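Local coordinates for tyrocidine synthase 2 (Brevibacillus parabrevis, PDB 6TA8), which is a nonribosomal peptide synthetase, a large multidomain protein, from which this chain carries a domain of the condensation family, at residues 88-93 and 137-142; 297-302 and 377-382; 382-387 and 417-422. All blocks are in the same frame, centred on the assembly; numbering follows the deposited sequence.

Interaction 1. Residues 88-93 and 137-142; sequences MVYKQE and IDLEHG
Y90 and L139 meet twice, once through the backbone and once through side chains. The amide of Y90 donates to L139 O at 2.8 Å, with an N-H...O angle of 163°. Just beyond, the L139 methyl CD2 comes to the ring of Y90 obliquely, 3.6 Å from Y90 CD1, the two side chains running at a slant to one another. Y90 O receives a close CA-H...O approach from E140, whose CA is 3.1 Å away. V89 packs on the turn that follows: its CB is 3.4 Å from E140 O, while CG1, anti to the carbonyl carbon (chi1 -70°), reaches the H141-G142 peptide, 3.5 Å from H141 C. K91 and E140 bring their aliphatic parts together at nearly a right angle, with 4.0 Å between K91 CG and E140 CG. All this joins strand 88-91, an edge strand of a small antiparallel sheet, to the loop between helix 122-134 and strand 145-152. I137 and L139 of that loop also rest on H163, first histidine of the HHxxxDG signature of condensation domains. D138 holds the turn in shape: its OD2 uses the syn lone pair to take H141 ND1 in the imidazole plane, at 2.7 Å, and weaker bonds run from the amides of E140 and H141 to its two oxygens. Further out, Q92 OE1 is bonded to R52, and Y90 OH makes a weak bond to L165 O.

Interaction 2. Residues 297-302 and 377-382; sequences GVVINL and FTLRPE
P381 lies between V299 and N301, two residues whose side chains project from the same face of the strand, and nearly all of the contact is apolar. V299 has CG1 anti to its own N (chi1 179°), which carries that methyl out to the proline ring, 3.6 Å from P381 CG. The same methyl also meets L379, whose CD2 comes within 4.1 Å of V299 CG1, so a single valine branch touches both the proline and the leucine of 377-382. On the other side of the proline, N301 meets it mainly through CB, 3.8 Å from P381 CB, with ND2 farther off, 4.2 Å from P381 CG. Toward the backbone, P381 CB settles against the strand itself, 3.4 Å from V299 O and 3.6 Å from N301 N.

No hydrogen bond links 297-302 with 377-382; the contact is van der Waals packing. Inside the loop, R380 turns back along the chain, but its guanidinium is crowded against F377 O in the model, so the position of that group, and with it a weak bond from NH2 to L379 O, is doubtful.

I300 projects from the opposite face of the strand, onto I383 and F385. Strand 297-304 runs between its neighbours 325-332 and 383-390 in a six-stranded mixed sheet, and 377-382 is the approach to the second of these. P381 thus packs on the face that carries V299 and N301, just before the chain enters strand 383-390, while L379 reaches past it to L227 and E228 of helix 221-229, and F377 stands edge-to-face with Y360 of helix 359-365.

Interaction 3. Residues 382-387 and 417-422; sequences EISFNY and RVFLLD
S384 lies under the ring of F419, and two backbone hydrogen bonds fix the strands beside it. The amide of L421 donates a hydrogen bond to E382 O at 3.2 Å, and S384 N donates to L421 O at 2.9 Å, the straighter of the two at 167°. I383 thereby pairs with L421, and S384 with D422, in parallel register.

The ring contact is a CH-pi one: S384 CB sits 3.8 Å from the centroid of the F419 ring, only 15° off its normal. F419 has CG anti to the carbonyl carbon (chi1 -66°), which swings the ring over the serine; V418 CG1 covers the opposite face. S384 OG bonds weakly to N301 O in the next strand.

Apolar packing completes the contact. I383 and L421 share the other face of the sheet, with I383 CG2 4.3 Å from L421 CB, and E382 CB meets L420 CB at 4.0 Å. Before the strand, R417 NH2 reaches L420 O in a weak bond, while its NH1 is bonded to T250 OG1.

Such a parallel pair at the middle of a mixed sheet belongs to the chloramphenicol acetyltransferase-like subdomains from which condensation domains are built.

Along the chain the three follow in series. Interaction 1 stands apart, in the N-terminal half: its centre is 32 Å from that of interaction 2 and 27 Å from that of interaction 3. The latter two, with centres 10 Å apart, share E382 and one six-stranded sheet, where strand 383-390 lies between 297-304 and 421-428. N301 joins them, its N 2.7 Å from I383 O and its O 3.1 Å from F385 N, both probable hydrogen bonds. Between strands 383-390 and 421-428 the chain sends strand 401-402 across to the N-terminal five-stranded sheet, a crossover that ties together the two halves of this V-shaped fold.

Interaction 1. Residues 88-93 and 137-142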
loop_
_atom_site.group_PDB
_atom_site.type_symbol
_atom_site.label_atom_id
_atom_site.label_comp_id
_atom_site.label_asym_id
_atom_site.label_seq_id
_atom_site.Cartn_x
_atom_site.Cartn_y
_atom_site.Cartn_z
ATOM N N MET A 88 -2.837 16.488 8.599
ATOM C CA MET A 88 -3.661 15.790 9.573
ATOM C C MET A 88 -2.894 15.531 10.865
ATOM O O MET A 88 -1.679 15.314 10.860
ATOM C CB MET A 88 -4.159 14.463 9.000
ATOM C CG MET A 88 -5.412 13.918 9.664
ATOM S SD MET A 88 -6.927 14.569 8.933
ATOM C CE MET A 88 -6.612 14.264 7.200
ATOM N N VAL A 89 -3.628 15.556 11.979
ATOM C CA VAL A 89 -3.113 15.171 13.286
ATOM C C VAL A 89 -4.155 14.289 13.962
ATOM O O VAL A 89 -5.344 14.333 13.638
ATOM C CB VAL A 89 -2.777 16.388 14.178
ATOM C CG1 VAL A 89 -1.552 17.117 13.646
ATOM C CG2 VAL A 89 -3.972 17.326 14.271
ATOM N N TYR A 90 -3.694 13.479 14.913
ATOM C CA TYR A 90 -4.536 12.490 15.575
ATOM C C TYR A 90 -4.429 12.670 17.081
ATOM O O TYR A 90 -3.331 12.591 17.639
ATOM C CB TYR A 90 -4.130 11.067 15.174
ATOM C CG TYR A 90 -4.353 10.760 13.710
ATOM C CD1 TYR A 90 -3.458 11.199 12.742
ATOM C CD2 TYR A 90 -5.460 10.033 13.295
ATOM C CE1 TYR A 90 -3.661 10.924 11.404
ATOM C CE2 TYR A 90 -5.670 9.750 11.958
ATOM C CZ TYR A 90 -4.771 10.200 11.017
ATOM O OH TYR A 90 -4.977 9.921 9.686
ATOM N N LYS A 91 -5.563 12.896 17.738
ATOM C CA LYS A 91 -5.595 13.115 19.174
ATOM C C LYS A 91 -6.312 11.968 19.874
ATOM O O LYS A 91 -7.277 11.403 19.352
ATOM C CB LYS A 91 -6.276 14.443 19.508
ATOM C CG LYS A 91 -5.458 15.654 19.096
ATOM C CD LYS A 91 -6.240 16.946 19.242
ATOM C CE LYS A 91 -5.322 18.086 19.654
ATOM N NZ LYS A 91 -3.975 17.968 19.026
ATOM N N GLN A 92 -5.831 11.630 21.070
ATOM C CA GLN A 92 -6.400 10.527 21.839
ATOM C C GLN A 92 -7.167 11.043 23.054
ATOM O O GLN A 92 -6.777 10.787 24.198
ATOM C CB GLN A 92 -5.295 9.560 22.273
ATOM C CG GLN A 92 -5.777 8.165 22.639
ATOM C CD GLN A 92 -4.718 7.111 22.390
ATOM O OE1 GLN A 92 -4.848 6.286 21.485
ATOM N NE2 GLN A 92 -3.654 7.140 23.184
ATOM N N GLU A 93 -8.263 11.761 22.821
ATOM C CA GLU A 93 -9.047 12.345 23.902
ATOM C C GLU A 93 -10.068 11.337 24.417
ATOM O O GLU A 93 -10.779 10.706 23.627
ATOM C CB GLU A 93 -9.752 13.617 23.428
ATOM C CG GLU A 93 -8.862 14.563 22.637
ATOM C CD GLU A 93 -8.859 15.972 23.198
ATOM O OE1 GLU A 93 -8.613 16.129 24.413
ATOM O OE2 GLU A 93 -9.094 16.924 22.424
ATOM N N ILE A 137 8.245 10.898 14.007
ATOM C CA ILE A 137 6.984 11.464 13.544
ATOM C C ILE A 137 6.067 11.670 14.742
ATOM O O ILE A 137 5.808 10.734 15.508
ATOM C CB ILE A 137 6.324 10.558 12.491
ATOM C CG1 ILE A 137 7.073 10.656 11.161
ATOM C CG2 ILE A 137 4.856 10.923 12.307
ATOM C CD1 ILE A 137 6.369 9.965 10.012
ATOM N N ASP A 138 5.583 12.898 14.910
ATOM C CA ASP A 138 4.644 13.227 15.975
ATOM C C ASP A 138 3.224 13.118 15.435
ATOM O O ASP A 138 2.834 13.877 14.542
ATOM C CB ASP A 138 4.915 14.632 16.515
ATOM C CG ASP A 138 4.036 14.982 17.698
ATOM O OD1 ASP A 138 3.436 14.061 18.294
ATOM O OD2 ASP A 138 3.944 16.180 18.035
ATOM N N LEU A 139 2.451 12.177 15.977
ATOM C CA LEU A 139 1.105 11.943 15.466
ATOM C C LEU A 139 0.084 12.914 16.047
ATOM O O LEU A 139 -0.897 13.247 15.371
ATOM C CB LEU A 139 0.675 10.503 15.755
ATOM C CG LEU A 139 0.733 9.531 14.577
ATOM C CD1 LEU A 139 0.292 8.139 15.004
ATOM C CD2 LEU A 139 -0.120 10.038 13.426
ATOM N N GLU A 140 0.288 13.380 17.281
ATOM C CA GLU A 140 -0.711 14.235 17.915
ATOM C C GLU A 140 -0.587 15.691 17.488
ATOM O O GLU A 140 -1.605 16.380 17.354
ATOM C CB GLU A 140 -0.613 14.125 19.438
ATOM C CG GLU A 140 -1.697 14.900 20.176
ATOM C CD GLU A 140 -1.939 14.387 21.581
ATOM O OE1 GLU A 140 -3.035 14.639 22.126
ATOM O OE2 GLU A 140 -1.035 13.736 22.145
ATOM N N HIS A 141 0.633 16.178 17.266
ATOM C CA HIS A 141 0.846 17.571 16.908
ATOM C C HIS A 141 1.369 17.764 15.492
ATOM O O HIS A 141 1.381 18.900 15.006
ATOM C CB HIS A 141 1.818 18.230 17.901
ATOM C CG HIS A 141 1.549 17.880 19.333
ATOM N ND1 HIS A 141 2.383 17.068 20.071
ATOM C CD2 HIS A 141 0.538 18.234 20.162
ATOM C CE1 HIS A 141 1.898 16.937 21.293
ATOM N NE2 HIS A 141 0.779 17.635 21.374
ATOM N N GLY A 142 1.795 16.699 14.820
ATOM C CA GLY A 142 2.316 16.807 13.479
ATOM C C GLY A 142 3.680 17.466 13.449
ATOM O O GLY A 142 4.267 17.778 14.490
#

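Interaction 2. Residues 297-302 and 377-382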
loop_
_atom_site.group_PDB
_atom_site.type_symbol
_atom_site.label_atom_id
_atom_site.label_comp_id
_atom_site.label_asym_id
_atom_site.label_seq_id
_atom_site.Cartn_x
_atom_site.Cartn_y
_atom_site.Cartn_z
ATOM N N GLY A 297 -6.782 -24.992 -0.587
ATOM C CA GLY A 297 -7.564 -23.798 -0.344
ATOM C C GLY A 297 -6.853 -22.851 0.600
ATOM O O GLY A 297 -6.462 -23.245 1.703
ATOM N N VAL A 298 -6.670 -21.603 0.178
ATOM C CA VAL A 298 -5.982 -20.599 0.981
ATOM C C VAL A 298 -6.762 -19.294 0.894
ATOM O O VAL A 298 -7.284 -18.937 -0.168
ATOM C CB VAL A 298 -4.515 -20.414 0.528
ATOM C CG1 VAL A 298 -4.442 -19.966 -0.928
ATOM C CG2 VAL A 298 -3.787 -19.436 1.437
ATOM N N VAL A 299 -6.860 -18.594 2.020
ATOM C CA VAL A 299 -7.552 -17.312 2.099
ATOM C C VAL A 299 -6.502 -16.211 2.115
ATOM O O VAL A 299 -5.658 -16.159 3.017
ATOM C CB VAL A 299 -8.455 -17.236 3.340
ATOM C CG1 VAL A 299 -9.147 -15.886 3.407
ATOM C CG2 VAL A 299 -9.477 -18.364 3.321
ATOM N N ILE A 300 -6.553 -15.331 1.118
ATOM C CA ILE A 300 -5.581 -14.258 0.948
ATOM C C ILE A 300 -6.238 -12.935 1.315
ATOM O O ILE A 300 -7.419 -12.714 1.021
ATOM C CB ILE A 300 -5.038 -14.218 -0.494
ATOM C CG1 ILE A 300 -4.592 -15.613 -0.936
ATOM C CG2 ILE A 300 -3.888 -13.228 -0.614
ATOM C CD1 ILE A 300 -3.353 -16.110 -0.231
ATOM N N ASN A 301 -5.469 -12.058 1.960
ATOM C CA ASN A 301 -5.921 -10.705 2.287
ATOM C C ASN A 301 -5.432 -9.776 1.183
ATOM O O ASN A 301 -4.350 -9.192 1.263
ATOM C CB ASN A 301 -5.408 -10.281 3.657
ATOM C CG ASN A 301 -5.986 -8.956 4.117
ATOM O OD1 ASN A 301 -5.719 -7.909 3.525
ATOM N ND2 ASN A 301 -6.776 -8.993 5.184
ATOM N N LEU A 302 -6.241 -9.639 0.137
ATOM C CA LEU A 302 -5.865 -8.820 -1.007
ATOM C C LEU A 302 -6.244 -7.365 -0.768
ATOM O O LEU A 302 -7.300 -7.068 -0.201
ATOM C CB LEU A 302 -6.533 -9.344 -2.278
ATOM C CG LEU A 302 -6.189 -8.619 -3.582
ATOM C CD1 LEU A 302 -4.849 -9.082 -4.127
ATOM C CD2 LEU A 302 -7.273 -8.843 -4.615
ATOM N N PHE A 377 -17.951 -12.175 9.953
ATOM C CA PHE A 377 -16.573 -11.858 9.574
ATOM C C PHE A 377 -15.593 -12.824 10.238
ATOM O O PHE A 377 -14.784 -12.448 11.084
ATOM C CB PHE A 377 -16.228 -10.407 9.922
ATOM C CG PHE A 377 -17.254 -9.411 9.470
ATOM C CD1 PHE A 377 -17.217 -8.890 8.188
ATOM C CD2 PHE A 377 -18.258 -8.993 10.329
ATOM C CE1 PHE A 377 -18.161 -7.973 7.770
ATOM C CE2 PHE A 377 -19.205 -8.077 9.918
ATOM C CZ PHE A 377 -19.158 -7.568 8.635
ATOM N N THR A 378 -15.684 -14.094 9.838
ATOM C CA THR A 378 -14.904 -15.158 10.458
ATOM C C THR A 378 -13.622 -15.490 9.707
ATOM O O THR A 378 -12.775 -16.207 10.254
ATOM C CB THR A 378 -15.751 -16.430 10.589
ATOM O OG1 THR A 378 -16.156 -16.875 9.287
ATOM C CG2 THR A 378 -16.983 -16.167 11.436
ATOM N N LEU A 379 -13.455 -14.997 8.484
ATOM C CA LEU A 379 -12.269 -15.312 7.699
ATOM C C LEU A 379 -11.065 -14.549 8.241
ATOM O O LEU A 379 -11.073 -13.314 8.291
ATOM C CB LEU A 379 -12.503 -14.972 6.228
ATOM C CG LEU A 379 -12.948 -16.111 5.306
ATOM C CD1 LEU A 379 -14.199 -16.787 5.838
ATOM C CD2 LEU A 379 -13.177 -15.588 3.898
ATOM N N ARG A 380 -10.030 -15.285 8.653
ATOM C CA ARG A 380 -8.784 -14.702 9.145
ATOM C C ARG A 380 -7.659 -15.070 8.190
ATOM O O ARG A 380 -6.989 -16.098 8.378
ATOM C CB ARG A 380 -8.472 -15.185 10.564
ATOM C CG ARG A 380 -9.645 -15.108 11.516
ATOM C CD ARG A 380 -9.730 -13.731 12.159
ATOM N NE ARG A 380 -11.056 -13.476 12.709
ATOM C CZ ARG A 380 -12.105 -13.087 11.991
ATOM N NH1 ARG A 380 -13.273 -12.889 12.586
ATOM N NH2 ARG A 380 -11.991 -12.892 10.685
ATOM N N PRO A 381 -7.412 -14.273 7.153
ATOM C CA PRO A 381 -6.336 -14.607 6.215
ATOM C C PRO A 381 -4.972 -14.425 6.859
ATOM O O PRO A 381 -4.759 -13.513 7.662
ATOM C CB PRO A 381 -6.545 -13.616 5.059
ATOM C CG PRO A 381 -7.908 -13.024 5.270
ATOM C CD PRO A 381 -8.141 -13.062 6.748
ATOM N N GLU A 382 -4.044 -15.315 6.505
ATOM C CA GLU A 382 -2.681 -15.252 7.005
ATOM C C GLU A 382 -1.680 -14.777 5.963
ATOM O O GLU A 382 -0.519 -14.532 6.312
ATOM C CB GLU A 382 -2.246 -16.624 7.544
ATOM C CG GLU A 382 -2.761 -16.921 8.943
ATOM C CD GLU A 382 -2.555 -18.366 9.349
ATOM O OE1 GLU A 382 -2.676 -19.252 8.477
ATOM O OE2 GLU A 382 -2.275 -18.617 10.541
#

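Interaction 3. Residues 382-387 and 417-422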
loop_
_atom_site.group_PDB
_atom_site.type_symbol
_atom_site.label_atom_id
_atom_site.label_comp_id
_atom_site.label_asym_id
_atom_site.label_seq_id
_atom_site.Cartn_x
_atom_site.Cartn_y
_atom_site.Cartn_z
ATOM N N GLU A 382 -4.044 -15.315 6.505
ATOM C CA GLU A 382 -2.681 -15.252 7.005
ATOM C C GLU A 382 -1.680 -14.777 5.963
ATOM O O GLU A 382 -0.519 -14.532 6.312
ATOM C CB GLU A 382 -2.246 -16.624 7.544
ATOM C CG GLU A 382 -2.761 -16.921 8.943
ATOM C CD GLU A 382 -2.555 -18.366 9.349
ATOM O OE1 GLU A 382 -2.676 -19.252 8.477
ATOM O OE2 GLU A 382 -2.275 -18.617 10.541
ATOM N N ILE A 383 -2.091 -14.640 4.706
ATOM C CA ILE A 383 -1.250 -14.104 3.645
ATOM C C ILE A 383 -1.877 -12.813 3.141
ATOM O O ILE A 383 -3.095 -12.740 2.949
ATOM C CB ILE A 383 -1.073 -15.108 2.487
ATOM C CG1 ILE A 383 -0.636 -16.473 3.019
ATOM C CG2 ILE A 383 -0.072 -14.582 1.470
ATOM C CD1 ILE A 383 -0.514 -17.526 1.941
ATOM N N SER A 384 -1.045 -11.800 2.931
ATOM C CA SER A 384 -1.475 -10.523 2.379
ATOM C C SER A 384 -0.818 -10.320 1.022
ATOM O O SER A 384 0.394 -10.517 0.879
ATOM C CB SER A 384 -1.125 -9.368 3.321
ATOM O OG SER A 384 -1.581 -8.131 2.801
ATOM N N PHE A 385 -1.616 -9.933 0.031
ATOM C CA PHE A 385 -1.131 -9.658 -1.312
ATOM C C PHE A 385 -1.471 -8.226 -1.697
ATOM O O PHE A 385 -2.532 -7.710 -1.332
ATOM C CB PHE A 385 -1.727 -10.631 -2.335
ATOM C CG PHE A 385 -1.033 -10.610 -3.667
ATOM C CD1 PHE A 385 0.077 -11.406 -3.898
ATOM C CD2 PHE A 385 -1.486 -9.791 -4.688
ATOM C CE1 PHE A 385 0.718 -11.387 -5.121
ATOM C CE2 PHE A 385 -0.849 -9.767 -5.914
ATOM C CZ PHE A 385 0.254 -10.567 -6.130
ATOM N N ASN A 386 -0.566 -7.591 -2.438
ATOM C CA ASN A 386 -0.745 -6.206 -2.861
ATOM C C ASN A 386 0.080 -5.973 -4.116
ATOM O O ASN A 386 1.303 -6.133 -4.090
ATOM C CB ASN A 386 -0.328 -5.233 -1.755
ATOM C CG ASN A 386 -0.513 -3.781 -2.154
ATOM O OD1 ASN A 386 -1.323 -3.463 -3.025
ATOM N ND2 ASN A 386 0.238 -2.891 -1.515
ATOM N N TYR A 387 -0.587 -5.597 -5.203
ATOM C CA TYR A 387 0.073 -5.260 -6.458
ATOM C C TYR A 387 0.167 -3.744 -6.568
ATOM O O TYR A 387 -0.859 -3.055 -6.593
ATOM C CB TYR A 387 -0.681 -5.842 -7.651
ATOM C CG TYR A 387 -0.086 -5.452 -8.984
ATOM C CD1 TYR A 387 1.172 -5.903 -9.361
ATOM C CD2 TYR A 387 -0.776 -4.626 -9.861
ATOM C CE1 TYR A 387 1.724 -5.547 -10.575
ATOM C CE2 TYR A 387 -0.232 -4.264 -11.078
ATOM C CZ TYR A 387 1.019 -4.727 -11.430
ATOM O OH TYR A 387 1.566 -4.371 -12.642
ATOM N N ARG A 417 3.781 -7.751 13.977
ATOM C CA ARG A 417 3.383 -8.202 12.652
ATOM C C ARG A 417 1.926 -8.643 12.668
ATOM O O ARG A 417 1.461 -9.265 13.627
ATOM C CB ARG A 417 4.274 -9.353 12.184
ATOM C CG ARG A 417 5.691 -8.942 11.822
ATOM C CD ARG A 417 6.529 -10.146 11.421
ATOM N NE ARG A 417 5.841 -10.992 10.451
ATOM C CZ ARG A 417 5.875 -10.803 9.136
ATOM N NH1 ARG A 417 6.567 -9.792 8.627
ATOM N NH2 ARG A 417 5.217 -11.623 8.328
ATOM N N VAL A 418 1.206 -8.314 11.600
ATOM C CA VAL A 418 -0.208 -8.641 11.491
ATOM C C VAL A 418 -0.433 -9.886 10.642
ATOM O O VAL A 418 -1.255 -10.735 10.989
ATOM C CB VAL A 418 -0.990 -7.434 10.928
ATOM C CG1 VAL A 418 -2.454 -7.795 10.716
ATOM C CG2 VAL A 418 -0.860 -6.239 11.861
ATOM N N PHE A 419 0.297 -10.017 9.541
ATOM C CA PHE A 419 0.135 -11.127 8.614
ATOM C C PHE A 419 1.337 -12.056 8.686
ATOM O O PHE A 419 2.473 -11.608 8.881
ATOM C CB PHE A 419 -0.054 -10.618 7.184
ATOM C CG PHE A 419 -1.325 -9.850 6.984
ATOM C CD1 PHE A 419 -2.539 -10.510 6.891
ATOM C CD2 PHE A 419 -1.311 -8.466 6.900
ATOM C CE1 PHE A 419 -3.713 -9.807 6.713
ATOM C CE2 PHE A 419 -2.482 -7.758 6.720
ATOM C CZ PHE A 419 -3.686 -8.429 6.626
ATOM N N LEU A 420 1.076 -13.355 8.526
ATOM C CA LEU A 420 2.152 -14.338 8.547
ATOM C C LEU A 420 3.080 -14.180 7.350
ATOM O O LEU A 420 4.282 -14.445 7.460
ATOM C CB LEU A 420 1.561 -15.747 8.586
ATOM C CG LEU A 420 2.516 -16.910 8.839
ATOM C CD1 LEU A 420 2.028 -17.730 10.018
ATOM C CD2 LEU A 420 2.626 -17.771 7.595
ATOM N N LEU A 421 2.547 -13.751 6.207
ATOM C CA LEU A 421 3.337 -13.533 5.004
ATOM C C LEU A 421 2.793 -12.320 4.267
ATOM O O LEU A 421 1.593 -12.251 3.988
ATOM C CB LEU A 421 3.305 -14.760 4.082
ATOM C CG LEU A 421 3.985 -16.042 4.562
ATOM C CD1 LEU A 421 3.722 -17.176 3.584
ATOM C CD2 LEU A 421 5.481 -15.828 4.753
ATOM N N ASP A 422 3.671 -11.371 3.958
ATOM C CA ASP A 422 3.323 -10.204 3.156
ATOM C C ASP A 422 3.967 -10.350 1.785
ATOM O O ASP A 422 5.197 -10.356 1.670
ATOM C CB ASP A 422 3.779 -8.909 3.827
ATOM C CG ASP A 422 3.578 -7.694 2.940
ATOM O OD1 ASP A 422 4.207 -6.649 3.206
ATOM O OD2 ASP A 422 2.790 -7.785 1.972
#